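Protein translation elongation factor 1A (Methanosarcina mazei, PDB 3WND) binds cysteinyl-tRNA(Cys) in its GTP-bound form and, as a SelB/EF-Tu/aIF2 gamma-like protein, probably acts as a translation elongation factor. Local coordinates at residues 193-198 with 255-260; 225-230 with 265-270; 285-290 with 352-357; 316-321 with 326-331. One frame throughout, in Å; residues are numbered along the deposited sequence. Where two conformers were deposited one is given.

Interaction 1 (193-198 with 255-260)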
loop_
_atom_site.group_PDB
_atom_site.type_symbol
_atom_site.label_atom_id
_atom_site.label_comp_id
_atom_site.label_asym_id
_atom_site.label_seq_id
_atom_site.Cartn_x
_atom_site.Cartn_y
_atom_site.Cartn_z
ATOM N N ALA A 193 -8.287 -16.918 -5.112
ATOM C CA ALA A 193 -7.858 -16.158 -3.964
ATOM C C ALA A 193 -6.356 -15.921 -3.865
ATOM O O ALA A 193 -5.518 -16.834 -4.098
ATOM C CB ALA A 193 -8.289 -16.835 -2.651
ATOM N N ARG A 194 -5.996 -14.674 -3.491
ATOM C CA ARG A 194 -4.617 -14.393 -3.075
ATOM C C ARG A 194 -4.685 -13.541 -1.839
ATOM O O ARG A 194 -5.520 -12.585 -1.818
ATOM C CB ARG A 194 -3.835 -13.578 -4.161
ATOM C CG ARG A 194 -3.854 -14.242 -5.510
ATOM C CD ARG A 194 -3.115 -13.360 -6.544
ATOM N NE ARG A 194 -1.670 -13.317 -6.338
ATOM C CZ ARG A 194 -0.904 -12.219 -6.582
ATOM N NH1 ARG A 194 -1.444 -10.977 -6.813
ATOM N NH2 ARG A 194 0.435 -12.300 -6.482
ATOM N N ILE A 195 -3.831 -13.839 -0.866
ATOM C CA ILE A 195 -3.754 -13.042 0.370
ATOM C C ILE A 195 -2.306 -12.611 0.523
ATOM O O ILE A 195 -1.374 -13.436 0.466
ATOM C CB ILE A 195 -4.224 -13.892 1.599
ATOM C CG1 ILE A 195 -5.698 -14.394 1.358
ATOM C CG2 ILE A 195 -4.140 -13.007 2.909
ATOM C CD1 ILE A 195 -5.685 -15.918 0.982
ATOM N N PHE A 196 -2.085 -11.310 0.745
ATOM C CA PHE A 196 -0.699 -10.807 1.014
ATOM C C PHE A 196 -0.541 -10.662 2.517
ATOM O O PHE A 196 -1.410 -10.184 3.176
ATOM C CB PHE A 196 -0.524 -9.391 0.420
ATOM C CG PHE A 196 -0.290 -9.343 -1.078
ATOM C CD1 PHE A 196 -0.338 -10.514 -1.866
ATOM C CD2 PHE A 196 -0.036 -8.118 -1.679
ATOM C CE1 PHE A 196 -0.175 -10.425 -3.268
ATOM C CE2 PHE A 196 0.138 -8.058 -3.074
ATOM C CZ PHE A 196 0.058 -9.185 -3.831
ATOM N N ILE A 197 0.519 -11.204 3.061
ATOM C CA ILE A 197 0.783 -11.180 4.446
ATOM C C ILE A 197 1.656 -10.023 4.880
ATOM O O ILE A 197 2.683 -9.793 4.279
ATOM C CB ILE A 197 1.553 -12.494 4.802
ATOM C CG1 ILE A 197 0.600 -13.747 4.601
ATOM C CG2 ILE A 197 2.100 -12.382 6.227
ATOM C CD1 ILE A 197 1.378 -15.053 4.598
ATOM N N ASP A 198 1.202 -9.232 5.871
ATOM C CA ASP A 198 2.052 -8.107 6.269
ATOM C C ASP A 198 2.721 -8.366 7.624
ATOM O O ASP A 198 3.737 -7.696 7.964
ATOM C CB ASP A 198 1.307 -6.726 6.271
ATOM C CG ASP A 198 -0.023 -6.767 6.893
ATOM O OD1 ASP A 198 -0.129 -6.931 8.114
ATOM O OD2 ASP A 198 -0.989 -6.554 6.172
ATOM N N VAL A 255 -7.515 -9.421 7.228
ATOM C CA VAL A 255 -7.717 -10.684 7.913
ATOM C C VAL A 255 -6.543 -10.984 8.858
ATOM O O VAL A 255 -5.393 -10.477 8.758
ATOM C CB VAL A 255 -7.816 -11.940 6.924
ATOM C CG1 VAL A 255 -9.029 -11.845 6.061
ATOM C CG2 VAL A 255 -6.449 -12.021 6.138
ATOM N N GLY A 256 -6.938 -11.768 9.850
ATOM C CA GLY A 256 -5.945 -12.506 10.628
ATOM C C GLY A 256 -6.263 -13.976 10.360
ATOM O O GLY A 256 -7.451 -14.363 10.312
ATOM N N MET A 257 -5.255 -14.778 10.085
ATOM C CA MET A 257 -5.526 -16.195 9.800
ATOM C C MET A 257 -4.637 -17.110 10.613
ATOM O O MET A 257 -3.364 -16.945 10.679
ATOM C CB MET A 257 -5.294 -16.538 8.309
ATOM C CG MET A 257 -6.196 -15.692 7.372
ATOM S SD MET A 257 -5.765 -16.113 5.652
ATOM C CE MET A 257 -7.324 -15.621 4.874
ATOM N N ARG A 258 -5.287 -18.142 11.169
ATOM C CA ARG A 258 -4.534 -19.217 11.857
ATOM C C ARG A 258 -4.197 -20.209 10.793
ATOM O O ARG A 258 -5.103 -20.722 10.070
ATOM C CB ARG A 258 -5.417 -19.840 12.941
ATOM C CG ARG A 258 -4.656 -20.146 14.194
ATOM C CD ARG A 258 -5.620 -20.258 15.373
ATOM N NE ARG A 258 -6.189 -21.596 15.547
ATOM C CZ ARG A 258 -7.497 -21.907 15.466
ATOM N NH1 ARG A 258 -8.473 -20.987 15.184
ATOM N NH2 ARG A 258 -7.847 -23.170 15.655
ATOM N N LEU A 259 -2.911 -20.510 10.647
ATOM C CA LEU A 259 -2.474 -21.442 9.578
ATOM C C LEU A 259 -1.941 -22.742 10.234
ATOM O O LEU A 259 -1.211 -22.713 11.244
ATOM C CB LEU A 259 -1.272 -20.827 8.805
ATOM C CG LEU A 259 -1.547 -19.437 8.174
ATOM C CD1 LEU A 259 -0.281 -19.101 7.386
ATOM C CD2 LEU A 259 -2.855 -19.429 7.386
ATOM N N LYS A 260 -2.286 -23.861 9.609
ATOM C CA LYS A 260 -1.684 -25.200 9.878
ATOM C C LYS A 260 -0.586 -25.550 8.840
ATOM O O LYS A 260 -0.697 -25.241 7.592
ATOM C CB LYS A 260 -2.778 -26.330 9.918
ATOM C CG LYS A 260 -2.265 -27.678 10.525
ATOM C CD LYS A 260 -3.224 -28.875 10.394
ATOM C CE LYS A 260 -4.613 -28.595 10.942
ATOM N NZ LYS A 260 -5.531 -29.736 10.626
#
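I195 touches both M257 and V255 with its two branches. The contact between 193-198 and 255-260 is wholly apolar and small, burying 123 Å². I195 was deposited in two conformers and the distances are for one of them, so the exact placing of its branches is less certain. On one side, CG1 of I195 lies 4.1 Å from CE of M257, and the two side chains meet tip to tip. M257 reaches I195 with its chain extended beyond CG (chi2 177°, chi3 157°). On the other side, CG2 of I195 is 4.1 Å from CG2 of V255. These two side chains cross at about a right angle. All three residues are buried.

Charged groups at the margins pair with other residues. D198 forms a salt bridge with R254, just before V255. R194 forms salt bridges with E277 and D350, on the loops beyond the strand.

The contact lies inside a closed antiparallel beta barrel, the second domain of an EF-Tu-like factor. Its two strands are not neighbours: strand 207-216 pairs with both and separates them. Strand 272-274 pairs with the other edge of 194-203. Strand 232-241 pairs with the other edge of 254-260, and its I239 touches V255 and M257.

Interaction 2 (225-230 with 265-270)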
loop_
_atom_site.group_PDB
_atom_site.type_symbol
_atom_site.label_atom_id
_atom_site.label_comp_id
_atom_site.label_asym_id
_atom_site.label_seq_id
_atom_site.Cartn_x
_atom_site.Cartn_y
_atom_site.Cartn_z
ATOM N N THR A 225 -4.390 -24.752 0.664
ATOM C CA THR A 225 -3.821 -23.886 -0.373
ATOM C C THR A 225 -2.371 -23.893 -0.119
ATOM O O THR A 225 -1.872 -24.899 0.471
ATOM C CB THR A 225 -4.521 -22.506 -0.351
ATOM O OG1 THR A 225 -4.044 -21.684 -1.405
ATOM C CG2 THR A 225 -4.428 -21.812 1.020
ATOM N N LYS A 226 -1.637 -22.876 -0.587
ATOM C CA LYS A 226 -0.151 -22.864 -0.438
ATOM C C LYS A 226 0.359 -21.513 0.054
ATOM O O LYS A 226 -0.398 -20.539 0.042
ATOM C CB LYS A 226 0.562 -23.166 -1.730
ATOM C CG LYS A 226 0.368 -24.638 -2.235
ATOM C CD LYS A 226 1.299 -24.884 -3.464
ATOM C CE LYS A 226 1.271 -26.343 -3.942
ATOM N NZ LYS A 226 2.459 -26.550 -4.828
ATOM N N ILE A 227 1.615 -21.484 0.511
ATOM C CA ILE A 227 2.233 -20.221 0.832
ATOM C C ILE A 227 3.503 -20.117 0.010
ATOM O O ILE A 227 4.285 -21.128 -0.021
ATOM C CB ILE A 227 2.435 -20.051 2.351
ATOM C CG1 ILE A 227 2.915 -18.604 2.719
ATOM C CG2 ILE A 227 3.324 -21.167 2.938
ATOM C CD1 ILE A 227 2.732 -18.356 4.209
ATOM N N PHE A 228 3.749 -18.924 -0.507
ATOM C CA PHE A 228 4.917 -18.638 -1.364
ATOM C C PHE A 228 5.642 -17.446 -0.783
ATOM O O PHE A 228 4.991 -16.588 -0.187
ATOM C CB PHE A 228 4.429 -18.265 -2.789
ATOM C CG PHE A 228 3.812 -19.412 -3.488
ATOM C CD1 PHE A 228 2.471 -19.601 -3.428
ATOM C CD2 PHE A 228 4.610 -20.285 -4.219
ATOM C CE1 PHE A 228 1.858 -20.705 -4.029
ATOM C CE2 PHE A 228 4.054 -21.385 -4.817
ATOM C CZ PHE A 228 2.664 -21.582 -4.745
ATOM N N PRO A 229 6.972 -17.365 -0.995
ATOM C CA PRO A 229 7.769 -18.177 -1.918
ATOM C C PRO A 229 8.244 -19.548 -1.334
ATOM O O PRO A 229 8.896 -20.312 -2.051
ATOM C CB PRO A 229 9.017 -17.293 -2.168
ATOM C CG PRO A 229 9.151 -16.555 -0.831
ATOM C CD PRO A 229 7.732 -16.248 -0.430
ATOM N N LEU A 230 7.805 -19.910 -0.117
ATOM C CA LEU A 230 8.137 -21.284 0.457
ATOM C C LEU A 230 7.684 -22.424 -0.446
ATOM O O LEU A 230 8.383 -23.424 -0.608
ATOM C CB LEU A 230 7.422 -21.421 1.775
ATOM C CG LEU A 230 8.183 -20.897 2.953
ATOM C CD1 LEU A 230 7.371 -21.339 4.177
ATOM C CD2 LEU A 230 9.565 -21.509 2.934
ATOM N N LYS A 265 7.951 -18.388 12.361
ATOM C CA LYS A 265 9.376 -18.013 12.156
ATOM C C LYS A 265 9.825 -18.173 10.650
ATOM O O LYS A 265 10.848 -17.648 10.204
ATOM C CB LYS A 265 10.312 -18.908 13.038
ATOM C CG LYS A 265 10.361 -20.373 12.579
ATOM C CD LYS A 265 11.402 -21.206 13.329
ATOM C CE LYS A 265 11.396 -22.593 12.721
ATOM N NZ LYS A 265 12.327 -22.705 11.570
ATOM N N ASP A 266 9.104 -18.935 9.863
ATOM C CA ASP A 266 9.467 -19.134 8.447
ATOM C C ASP A 266 8.661 -18.236 7.488
ATOM O O ASP A 266 8.788 -18.358 6.246
ATOM C CB ASP A 266 9.212 -20.569 8.078
ATOM C CG ASP A 266 10.103 -21.498 8.842
ATOM O OD1 ASP A 266 11.330 -21.152 9.042
ATOM O OD2 ASP A 266 9.581 -22.573 9.247
ATOM N N ILE A 267 7.870 -17.318 8.045
ATOM C CA ILE A 267 7.059 -16.397 7.225
ATOM C C ILE A 267 7.596 -14.990 7.402
ATOM O O ILE A 267 7.775 -14.555 8.551
ATOM C CB ILE A 267 5.551 -16.468 7.633
ATOM C CG1 ILE A 267 5.104 -17.960 7.500
ATOM C CG2 ILE A 267 4.750 -15.511 6.787
ATOM C CD1 ILE A 267 3.575 -18.130 7.740
ATOM N N GLU A 268 7.682 -14.246 6.291
ATOM C CA GLU A 268 8.017 -12.794 6.355
ATOM C C GLU A 268 6.896 -11.954 5.689
ATOM O O GLU A 268 6.070 -12.481 4.869
ATOM C CB GLU A 268 9.372 -12.586 5.586
ATOM C CG GLU A 268 10.578 -13.321 6.181
ATOM C CD GLU A 268 10.917 -12.924 7.658
ATOM O OE1 GLU A 268 10.677 -11.746 8.087
ATOM O OE2 GLU A 268 11.498 -13.730 8.355
ATOM N N ARG A 269 6.808 -10.678 6.087
ATOM C CA ARG A 269 6.011 -9.779 5.296
ATOM C C ARG A 269 6.335 -9.933 3.779
ATOM O O ARG A 269 7.506 -9.962 3.393
ATOM C CB ARG A 269 6.282 -8.318 5.701
ATOM C CG ARG A 269 5.562 -7.298 4.795
ATOM C CD ARG A 269 5.878 -5.866 5.175
ATOM N NE ARG A 269 5.397 -5.690 6.528
ATOM C CZ ARG A 269 5.650 -4.581 7.227
ATOM N NH1 ARG A 269 6.211 -3.524 6.619
ATOM N NH2 ARG A 269 5.226 -4.505 8.462
ATOM N N GLY A 270 5.324 -10.047 2.923
ATOM C CA GLY A 270 5.655 -10.214 1.528
ATOM C C GLY A 270 5.282 -11.607 1.001
ATOM O O GLY A 270 5.148 -11.801 -0.214
#
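I227 and I267 are turned so that their CD1 methyls meet. I227 holds CG1 anti to the backbone N (chi1 -172°) and then runs on extended, which pushes CD1 away from strand 225-228. I267 has CG1 anti to its carbonyl carbon (chi1 -56°) and is also extended to CD1. CD1 of I227 sits 3.6 Å from CD1 of I267, a close methyl contact. It also lies 4.1 Å from CG1 of I267, and the two side chains cross at about a right angle.

A second, more open contact lies nearer solvent. CD1 of L230 rests 3.9 Å from the backbone O of D266 and 4.4 Å from CB of D266. The cis peptide before P229 bends the chain at the strand end, just ahead of L230. Beside this patch, NZ of K265 forms a salt bridge of 3.1 Å with OD1 of D266. The amine comes from the syn side, 22° out of the carboxylate plane.

R269 ties the loop to the N-terminal domain by a salt bridge to D49. I227 and I267 both touch I197 of strand 194-203. This is a connecting loop that packs its isoleucine against strand residues of a closed beta barrel, as in domain II of SelB-like factors.

Interaction 3 (285-290 with 352-357)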
loop_
_atom_site.group_PDB
_atom_site.type_symbol
_atom_site.label_atom_id
_atom_site.label_comp_id
_atom_site.label_asym_id
_atom_site.label_seq_id
_atom_site.Cartn_x
_atom_site.Cartn_y
_atom_site.Cartn_z
ATOM N N LEU A 285 11.765 -7.169 -16.545
ATOM C CA LEU A 285 10.640 -6.179 -16.465
ATOM C C LEU A 285 10.547 -5.214 -17.637
ATOM O O LEU A 285 11.582 -4.592 -18.030
ATOM C CB LEU A 285 10.785 -5.328 -15.182
ATOM C CG LEU A 285 10.894 -6.146 -13.881
ATOM C CD1 LEU A 285 11.029 -5.221 -12.661
ATOM C CD2 LEU A 285 9.668 -7.064 -13.655
ATOM N N GLU A 286 9.302 -4.962 -18.113
ATOM C CA GLU A 286 9.014 -3.903 -19.076
ATOM C C GLU A 286 8.735 -2.688 -18.148
ATOM O O GLU A 286 7.789 -2.704 -17.368
ATOM C CB GLU A 286 7.753 -4.207 -19.888
ATOM C CG GLU A 286 7.852 -5.436 -20.809
ATOM C CD GLU A 286 7.824 -5.057 -22.285
ATOM O OE1 GLU A 286 7.960 -3.844 -22.596
ATOM O OE2 GLU A 286 7.635 -5.963 -23.135
ATOM N N CYS A 287 9.580 -1.678 -18.238
ATOM C CA CYS A 287 9.620 -0.581 -17.249
ATOM C C CYS A 287 9.376 0.738 -17.930
ATOM O O CYS A 287 9.727 0.956 -19.133
ATOM C CB CYS A 287 11.022 -0.500 -16.618
ATOM S SG CYS A 287 11.432 -1.941 -15.608
ATOM N N THR A 288 8.828 1.644 -17.132
ATOM C CA THR A 288 8.613 2.993 -17.526
ATOM C C THR A 288 9.371 3.763 -16.446
ATOM O O THR A 288 9.044 3.650 -15.236
ATOM C CB THR A 288 7.120 3.356 -17.473
ATOM O OG1 THR A 288 6.427 2.669 -18.507
ATOM C CG2 THR A 288 6.994 4.783 -17.786
ATOM N N VAL A 289 10.393 4.502 -16.877
ATOM C CA VAL A 289 11.272 5.272 -15.970
ATOM C C VAL A 289 10.780 6.691 -15.705
ATOM O O VAL A 289 10.352 7.399 -16.594
ATOM C CB VAL A 289 12.700 5.342 -16.613
ATOM C CG1 VAL A 289 13.714 6.063 -15.689
ATOM C CG2 VAL A 289 13.219 3.922 -17.037
ATOM N N SER A 290 10.738 7.020 -14.410
ATOM C CA SER A 290 10.321 8.362 -13.970
ATOM C C SER A 290 11.141 9.435 -14.727
ATOM O O SER A 290 12.371 9.288 -14.946
ATOM C CB SER A 290 10.724 8.498 -12.549
ATOM O OG SER A 290 10.342 9.776 -12.006
ATOM N N PHE A 352 5.687 -3.899 -10.194
ATOM C CA PHE A 352 7.004 -3.767 -9.517
ATOM C C PHE A 352 7.336 -2.242 -9.496
ATOM O O PHE A 352 7.097 -1.515 -10.437
ATOM C CB PHE A 352 8.093 -4.410 -10.370
ATOM C CG PHE A 352 8.104 -5.935 -10.315
ATOM C CD1 PHE A 352 9.098 -6.594 -9.614
ATOM C CD2 PHE A 352 7.142 -6.690 -11.025
ATOM C CE1 PHE A 352 9.162 -7.995 -9.616
ATOM C CE2 PHE A 352 7.148 -8.077 -10.951
ATOM C CZ PHE A 352 8.211 -8.742 -10.290
ATOM N N LEU A 353 7.934 -1.810 -8.403
ATOM C CA LEU A 353 8.519 -0.477 -8.319
ATOM C C LEU A 353 10.034 -0.630 -8.127
ATOM O O LEU A 353 10.498 -1.554 -7.457
ATOM C CB LEU A 353 8.047 0.253 -7.107
ATOM C CG LEU A 353 6.660 0.782 -7.125
ATOM C CD1 LEU A 353 6.427 1.672 -5.836
ATOM C CD2 LEU A 353 6.258 1.538 -8.402
ATOM N N LEU A 354 10.803 0.235 -8.783
ATOM C CA LEU A 354 12.259 0.233 -8.585
ATOM C C LEU A 354 12.667 1.584 -8.018
ATOM O O LEU A 354 12.159 2.626 -8.453
ATOM C CB LEU A 354 12.924 0.135 -9.972
ATOM C CG LEU A 354 12.561 -1.202 -10.681
ATOM C CD1 LEU A 354 13.142 -1.252 -12.099
ATOM C CD2 LEU A 354 13.006 -2.430 -9.863
ATOM N N ALA A 355 13.613 1.517 -7.093
ATOM C CA ALA A 355 14.076 2.718 -6.396
ATOM C C ALA A 355 15.591 2.759 -6.400
ATOM O O ALA A 355 16.250 1.706 -6.573
ATOM C CB ALA A 355 13.510 2.780 -4.954
ATOM N N ASN A 356 16.136 3.970 -6.175
ATOM C CA ASN A 356 17.555 4.149 -5.866
ATOM C C ASN A 356 17.634 4.832 -4.533
ATOM O O ASN A 356 17.257 5.973 -4.391
ATOM C CB ASN A 356 18.292 4.967 -6.981
ATOM C CG ASN A 356 19.776 5.132 -6.691
ATOM O OD1 ASN A 356 20.222 5.052 -5.523
ATOM N ND2 ASN A 356 20.540 5.460 -7.700
ATOM N N LEU A 357 17.955 4.056 -3.517
ATOM C CA LEU A 357 17.835 4.534 -2.155
ATOM C C LEU A 357 18.772 5.639 -1.845
ATOM O O LEU A 357 18.618 6.244 -0.778
ATOM C CB LEU A 357 18.040 3.413 -1.137
ATOM C CG LEU A 357 17.175 2.163 -1.249
ATOM C CD1 LEU A 357 17.533 1.080 -0.298
ATOM C CD2 LEU A 357 15.728 2.534 -1.007
#
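In the core of the C-terminal beta barrel, the third domain of an EF-Tu-like factor, L285 packs on the face of F352. CD2 of L285 stands 3.7 Å from the centroid of the F352 ring and only 11° off its normal. This is a CH-pi contact over the ring centre. The other methyl of L285 bears on the root of the ring: CD1 is 3.8 Å from CB of F352. F352 holds CG anti to its carbonyl carbon (chi1 -76°), which carries the ring under the leucine.

Further along, SG of C287 lies 4.0 Å from CD1 of L354. CD1 of L285 is 4.4 Å from CD2 of L354, joining the two pairs. All four residues are buried. Without the F352 ring, as with an alanine here, CD2 of L285 is likely to lose the face it packs on, and a gap would open beneath it.

Strands 285-289 and 352-355 run 9.0 Å apart at closest approach, with 56° between their directions. They are not paired with each other; strand 363-369 pairs with both. Y346 meets F352 edge-to-face, and L304 and V306 of strand 301-306 also touch F352. L353 instead points away from strand 285-289 and touches I78 on helix 74-83.

Interaction 4 (316-321 with 326-331)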
loop_
_atom_site.group_PDB
_atom_site.type_symbol
_atom_site.label_atom_id
_atom_site.label_comp_id
_atom_site.label_asym_id
_atom_site.label_seq_id
_atom_site.Cartn_x
_atom_site.Cartn_y
_atom_site.Cartn_z
ATOM N N GLU A 316 21.267 -6.142 -14.991
ATOM C CA GLU A 316 22.166 -6.968 -15.748
ATOM C C GLU A 316 22.214 -6.552 -17.229
ATOM O O GLU A 316 23.236 -6.642 -17.865
ATOM C CB GLU A 316 21.708 -8.425 -15.622
ATOM C CG GLU A 316 21.764 -8.968 -14.191
ATOM C CD GLU A 316 23.171 -9.283 -13.706
ATOM O OE1 GLU A 316 24.094 -9.337 -14.502
ATOM O OE2 GLU A 316 23.323 -9.522 -12.491
ATOM N N LYS A 317 21.045 -6.096 -17.755
ATOM C CA LYS A 317 20.921 -5.773 -19.146
ATOM C C LYS A 317 19.763 -4.838 -19.322
ATOM O O LYS A 317 18.742 -4.929 -18.602
ATOM C CB LYS A 317 20.740 -7.055 -20.055
ATOM C CG LYS A 317 20.981 -6.729 -21.570
ATOM C CD LYS A 317 20.509 -7.811 -22.563
ATOM C CE LYS A 317 21.393 -9.044 -22.537
ATOM N NZ LYS A 317 20.975 -9.951 -23.642
ATOM N N ILE A 318 19.962 -3.871 -20.229
ATOM C CA ILE A 318 18.936 -2.922 -20.592
ATOM C C ILE A 318 18.684 -3.085 -22.083
ATOM O O ILE A 318 19.620 -3.051 -22.887
ATOM C CB ILE A 318 19.386 -1.432 -20.318
ATOM C CG1 ILE A 318 19.890 -1.321 -18.890
ATOM C CG2 ILE A 318 18.217 -0.498 -20.644
ATOM C CD1 ILE A 318 20.393 0.061 -18.463
ATOM N N LEU A 319 17.408 -3.288 -22.436
ATOM C CA LEU A 319 16.979 -3.337 -23.829
ATOM C C LEU A 319 15.947 -2.292 -24.160
ATOM O O LEU A 319 15.044 -1.981 -23.350
ATOM C CB LEU A 319 16.444 -4.728 -24.185
ATOM C CG LEU A 319 17.387 -5.870 -23.757
ATOM C CD1 LEU A 319 16.949 -6.529 -22.453
ATOM C CD2 LEU A 319 17.635 -6.952 -24.835
ATOM N N VAL A 320 16.092 -1.736 -25.368
ATOM C CA VAL A 320 15.062 -0.902 -25.968
ATOM C C VAL A 320 14.826 -1.504 -27.349
ATOM O O VAL A 320 15.800 -1.698 -28.118
ATOM C CB VAL A 320 15.539 0.527 -26.073
ATOM C CG1 VAL A 320 14.408 1.397 -26.533
ATOM C CG2 VAL A 320 15.890 1.048 -24.712
ATOM N N ASP A 321 13.579 -1.866 -27.631
ATOM C CA ASP A 321 13.158 -2.514 -28.908
ATOM C C ASP A 321 13.911 -3.809 -29.173
ATOM O O ASP A 321 14.368 -4.075 -30.303
ATOM C CB ASP A 321 13.335 -1.596 -30.116
ATOM C CG ASP A 321 12.628 -0.254 -29.964
ATOM O OD1 ASP A 321 11.928 0.012 -29.029
ATOM O OD2 ASP A 321 12.860 0.588 -30.861
ATOM N N GLU A 326 23.242 0.978 -23.583
ATOM C CA GLU A 326 24.075 1.251 -22.425
ATOM C C GLU A 326 23.404 2.060 -21.313
ATOM O O GLU A 326 24.035 2.258 -20.219
ATOM C CB GLU A 326 25.414 1.917 -22.834
ATOM C CG GLU A 326 26.357 1.013 -23.630
ATOM C CD GLU A 326 26.463 -0.417 -23.080
ATOM O OE1 GLU A 326 26.936 -0.567 -21.914
ATOM O OE2 GLU A 326 26.084 -1.401 -23.806
ATOM N N GLU A 327 22.140 2.505 -21.535
ATOM C CA GLU A 327 21.453 3.360 -20.537
ATOM C C GLU A 327 19.968 3.357 -20.806
ATOM O O GLU A 327 19.532 3.121 -21.946
ATOM C CB GLU A 327 21.972 4.827 -20.548
ATOM C CG GLU A 327 21.826 5.469 -21.927
ATOM C CD GLU A 327 22.445 6.805 -22.049
ATOM O OE1 GLU A 327 23.598 7.008 -21.538
ATOM O OE2 GLU A 327 21.748 7.630 -22.699
ATOM N N ALA A 328 19.185 3.663 -19.741
ATOM C CA ALA A 328 17.791 3.974 -19.947
ATOM C C ALA A 328 17.647 5.358 -19.343
ATOM O O ALA A 328 17.825 5.493 -18.139
ATOM C CB ALA A 328 16.911 2.950 -19.227
ATOM N N LYS A 329 17.300 6.353 -20.171
ATOM C CA LYS A 329 17.180 7.726 -19.740
ATOM C C LYS A 329 15.922 7.919 -18.868
ATOM O O LYS A 329 14.950 7.145 -18.991
ATOM C CB LYS A 329 17.095 8.706 -20.955
ATOM C CG LYS A 329 18.475 8.786 -21.700
ATOM C CD LYS A 329 18.557 9.878 -22.769
ATOM C CE LYS A 329 17.518 9.714 -23.883
ATOM N NZ LYS A 329 17.363 10.949 -24.648
ATOM N N PRO A 330 15.944 8.932 -18.009
ATOM C CA PRO A 330 14.751 9.314 -17.321
ATOM C C PRO A 330 13.664 9.519 -18.363
ATOM O O PRO A 330 13.921 10.130 -19.473
ATOM C CB PRO A 330 15.144 10.655 -16.653
ATOM C CG PRO A 330 16.657 10.610 -16.580
ATOM C CD PRO A 330 17.096 9.835 -17.767
ATOM N N GLY A 331 12.439 9.057 -18.011
ATOM C CA GLY A 331 11.300 9.367 -18.858
ATOM C C GLY A 331 11.246 8.515 -20.113
ATOM O O GLY A 331 10.731 8.934 -21.114
#
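I318 faces A328 near the C-terminal end of strand 309-320, in the C-terminal beta barrel. Just before it, E316 and K317 both face E337 of the paired strand 333-340, a classic beta bulge. The chain then turns back through the short strand 323-324, whose pairing with 309-320 makes a beta hairpin. The returning loop 326-331 has no regular structure.

The side chains of I318 and A328 point toward each other, while the CB of E327 points away from the strand. I318 therefore meets a methyl and a length of backbone. It places CG2 anti to its backbone N and CG1 anti to its carbonyl carbon, a setting (chi1 -51°) that turns both branches to the loop. CG2 of I318 lies 4.1 Å from the backbone O of E327. The longer branch, extended at chi2 179°, lays CD1 against the chain at E327 and A328, 4.0 Å from N of A328. The carboxylate of E327 makes a long, weak ion pair with K295.

P298 and V325 also touch I318, and C334 touches A328. If I318 were cut back to alanine, both branches would be lost, and the loop backbone at E327 and A328 would probably be left without apolar support. The nearest apolar pair is CG2 of I318 and CB of A328, at 3.9 Å.

In the fold
Following the chain from the N terminus, the nucleotide-binding domain comes first and two barrels follow. Interaction 1 opens at 193-198 and closes its loop at 255-260. Interaction 2 opens within that loop, at 225-230, and closes its own at 265-270, so the two cross. Both belong to the second-domain barrel. They touch directly, with CD1 of I197 packed 3.6 Å from CD1 of I227, and R269 NE probably bonded to D198 O. Interaction 3 opens only after both have closed and joins an early strand of the third-domain barrel, 282-289, to the late strand 352-355. Interaction 4 closes a short loop nested inside it. These two touch where V289 and S290 meet K329 to G331.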